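Carboxylesterase (Ferroplasma acidiphilum, PDB 3WJ2) probably hydrolyses carboxylic ester bonds, as a carboxylesterase of the alpha/beta-hydrolase fold. Local coordinates at residues B[51-56]-B[68-73]. Residues are numbered along the deposited sequence; the frame is centred on the assembly and turned at random.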
loop_
_atom_site.group_PDB
_atom_site.type_symbol
_atom_site.label_atom_id
_atom_site.label_comp_id
_atom_site.label_asym_id
_atom_site.label_seq_id
_atom_site.Cartn_x
_atom_site.Cartn_y
_atom_site.Cartn_z
ATOM N N LYS B 51 23.558 -35.448 10.772
ATOM C CA LYS B 51 24.215 -36.791 10.624
ATOM C C LYS B 51 25.463 -36.809 9.743
ATOM O O LYS B 51 26.530 -37.303 10.131
ATOM C CB LYS B 51 23.247 -37.781 10.056
ATOM C CG LYS B 51 22.139 -38.159 11.010
ATOM C CD LYS B 51 21.397 -39.366 10.476
ATOM C CE LYS B 51 20.225 -39.665 11.427
ATOM N NZ LYS B 51 19.015 -38.858 11.028
ATOM N N GLU B 52 25.354 -36.254 8.537
ATOM C CA GLU B 52 26.531 -36.228 7.661
ATOM C C GLU B 52 26.802 -34.871 7.051
ATOM O O GLU B 52 25.867 -34.248 6.494
ATOM C CB GLU B 52 26.505 -37.355 6.610
ATOM C CG GLU B 52 25.473 -37.471 5.533
ATOM C CD GLU B 52 26.014 -38.175 4.223
ATOM O OE1 GLU B 52 25.422 -37.978 3.109
ATOM O OE2 GLU B 52 27.032 -38.921 4.311
ATOM N N ILE B 53 28.045 -34.447 7.179
ATOM C CA ILE B 53 28.488 -33.196 6.539
ATOM C C ILE B 53 29.775 -33.493 5.769
ATOM O O ILE B 53 30.727 -34.102 6.309
ATOM C CB ILE B 53 28.692 -32.069 7.517
ATOM C CG1 ILE B 53 27.392 -31.817 8.351
ATOM C CG2 ILE B 53 29.163 -30.678 6.807
ATOM C CD1 ILE B 53 27.390 -30.547 9.154
ATOM N N LYS B 54 29.835 -33.060 4.512
ATOM C CA LYS B 54 31.009 -33.341 3.712
ATOM C C LYS B 54 31.344 -32.146 2.836
ATOM O O LYS B 54 30.454 -31.591 2.171
ATOM C CB LYS B 54 30.824 -34.544 2.876
ATOM C CG LYS B 54 32.138 -34.880 2.165
ATOM C CD LYS B 54 31.987 -36.131 1.265
ATOM C CE LYS B 54 33.346 -36.629 0.768
ATOM N NZ LYS B 54 34.130 -35.615 0.008
ATOM N N ASP B 55 32.629 -31.836 2.783
ATOM C CA ASP B 55 33.178 -30.754 1.945
ATOM C C ASP B 55 33.648 -31.262 0.595
ATOM O O ASP B 55 34.283 -32.370 0.492
ATOM C CB ASP B 55 34.336 -30.137 2.692
ATOM C CG ASP B 55 33.860 -29.143 3.731
ATOM O OD1 ASP B 55 32.699 -28.836 3.598
ATOM O OD2 ASP B 55 34.615 -28.683 4.586
ATOM N N TYR B 56 33.325 -30.511 -0.485
ATOM C CA TYR B 56 33.690 -30.864 -1.874
ATOM C C TYR B 56 34.377 -29.726 -2.573
ATOM O O TYR B 56 34.231 -28.562 -2.186
ATOM C CB TYR B 56 32.477 -31.233 -2.727
ATOM C CG TYR B 56 31.808 -32.471 -2.383
ATOM C CD1 TYR B 56 32.184 -33.678 -2.996
ATOM C CD2 TYR B 56 30.756 -32.477 -1.467
ATOM C CE1 TYR B 56 31.548 -34.853 -2.689
ATOM C CE2 TYR B 56 30.085 -33.657 -1.174
ATOM C CZ TYR B 56 30.499 -34.838 -1.778
ATOM O OH TYR B 56 29.857 -36.024 -1.488
ATOM N N ARG B 68 29.743 -27.295 0.499
ATOM C CA ARG B 68 29.521 -28.160 1.672
ATOM C C ARG B 68 28.179 -28.812 1.562
ATOM O O ARG B 68 27.139 -28.101 1.444
ATOM C CB ARG B 68 29.701 -27.384 2.977
ATOM C CG ARG B 68 29.444 -28.214 4.208
ATOM C CD ARG B 68 29.839 -27.503 5.464
ATOM N NE ARG B 68 31.310 -27.271 5.536
ATOM C CZ ARG B 68 31.958 -26.390 6.311
ATOM N NH1 ARG B 68 31.316 -25.536 7.164
ATOM N NH2 ARG B 68 33.305 -26.329 6.211
ATOM N N MET B 69 28.138 -30.140 1.712
ATOM C CA MET B 69 26.941 -30.920 1.640
ATOM C C MET B 69 26.466 -31.334 3.049
ATOM O O MET B 69 27.283 -31.727 3.903
ATOM C CB MET B 69 27.221 -32.183 0.837
ATOM C CG MET B 69 26.065 -32.994 0.546
ATOM S SD MET B 69 25.344 -33.982 1.852
ATOM C CE MET B 69 26.645 -35.068 2.617
ATOM N N TYR B 70 25.211 -31.030 3.360
ATOM C CA TYR B 70 24.602 -31.318 4.692
ATOM C C TYR B 70 23.515 -32.297 4.452
ATOM O O TYR B 70 22.626 -32.061 3.565
ATOM C CB TYR B 70 23.950 -30.059 5.275
ATOM C CG TYR B 70 24.864 -28.895 5.441
ATOM C CD1 TYR B 70 25.496 -28.639 6.667
ATOM C CD2 TYR B 70 25.146 -27.995 4.347
ATOM C CE1 TYR B 70 26.296 -27.552 6.816
ATOM C CE2 TYR B 70 25.944 -26.951 4.474
ATOM C CZ TYR B 70 26.547 -26.664 5.731
ATOM O OH TYR B 70 27.333 -25.562 5.909
ATOM N N ASP B 71 23.460 -33.419 5.200
ATOM C CA ASP B 71 22.442 -34.400 4.885
ATOM C C ASP B 71 22.095 -35.075 6.209
ATOM O O ASP B 71 22.978 -35.715 6.813
ATOM C CB ASP B 71 23.017 -35.457 3.933
ATOM C CG ASP B 71 22.015 -36.498 3.507
ATOM O OD1 ASP B 71 20.812 -36.378 3.845
ATOM O OD2 ASP B 71 22.463 -37.458 2.787
ATOM N N ASP B 72 20.903 -34.790 6.704
ATOM C CA ASP B 72 20.488 -35.394 7.992
ATOM C C ASP B 72 19.675 -36.650 7.812
ATOM O O ASP B 72 19.046 -37.128 8.783
ATOM C CB ASP B 72 19.620 -34.376 8.738
ATOM C CG ASP B 72 19.622 -34.587 10.282
ATOM O OD1 ASP B 72 20.655 -34.935 10.871
ATOM O OD2 ASP B 72 18.544 -34.344 10.896
ATOM N N ASN B 73 19.526 -37.158 6.609
ATOM C CA ASN B 73 18.426 -38.116 6.340
ATOM C C ASN B 73 18.764 -39.134 5.236
ATOM O O ASN B 73 17.862 -39.679 4.616
ATOM C CB ASN B 73 17.146 -37.264 6.022
ATOM C CG ASN B 73 15.843 -38.048 6.054
ATOM O OD1 ASN B 73 15.731 -39.124 6.708
ATOM N ND2 ASN B 73 14.815 -37.511 5.340
#
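Strands 52-60 and 63-71 form an antiparallel beta hairpin, in which Glu52 pairs with Asp71 and Lys54 with Met69 through two backbone hydrogen bonds each. On the face of Ile53 and Tyr70, Arg68 meets Asp55 side-on: Arg68 NE donates to Asp55 OD1 at 2.9 Å and Arg68 NH2 to Asp55 OD2, both through syn lone pairs, with the two flat groups only 21° from coplanar. With chi1 and chi2 extended, the bend at chi3 (-65°) brings the NE edge of the guanidinium alongside the carboxylate, while Arg68 CD packs on Ile53 CG2 at 3.5 Å. Glu93 and Asp96, the latter also bonded by Tyr70 OH, form salt bridges with this guanidinium, and a leucine in its place would probably leave three carboxylates without their shared cation. Beside it, Ile53 CD1 lies 3.7 Å from Tyr70 CD1. On the other face, Glu52 OE1 stands 3.0 Å from Asp71 OD2, a like-charge approach probably eased by the salt bridge of Asp71 to Lys109; the Met69 methyl CE touches the same OE1. Beyond the paired strands, Asp72 OD1 accepts Lys51 N by its anti lone pair, and Lys51 NZ bonds Asp72 O at 2.8 Å. An antiparallel hairpin of this kind, its strand 52-60 outermost within the chain, is characteristic of the start of the alpha/beta-hydrolase sheet.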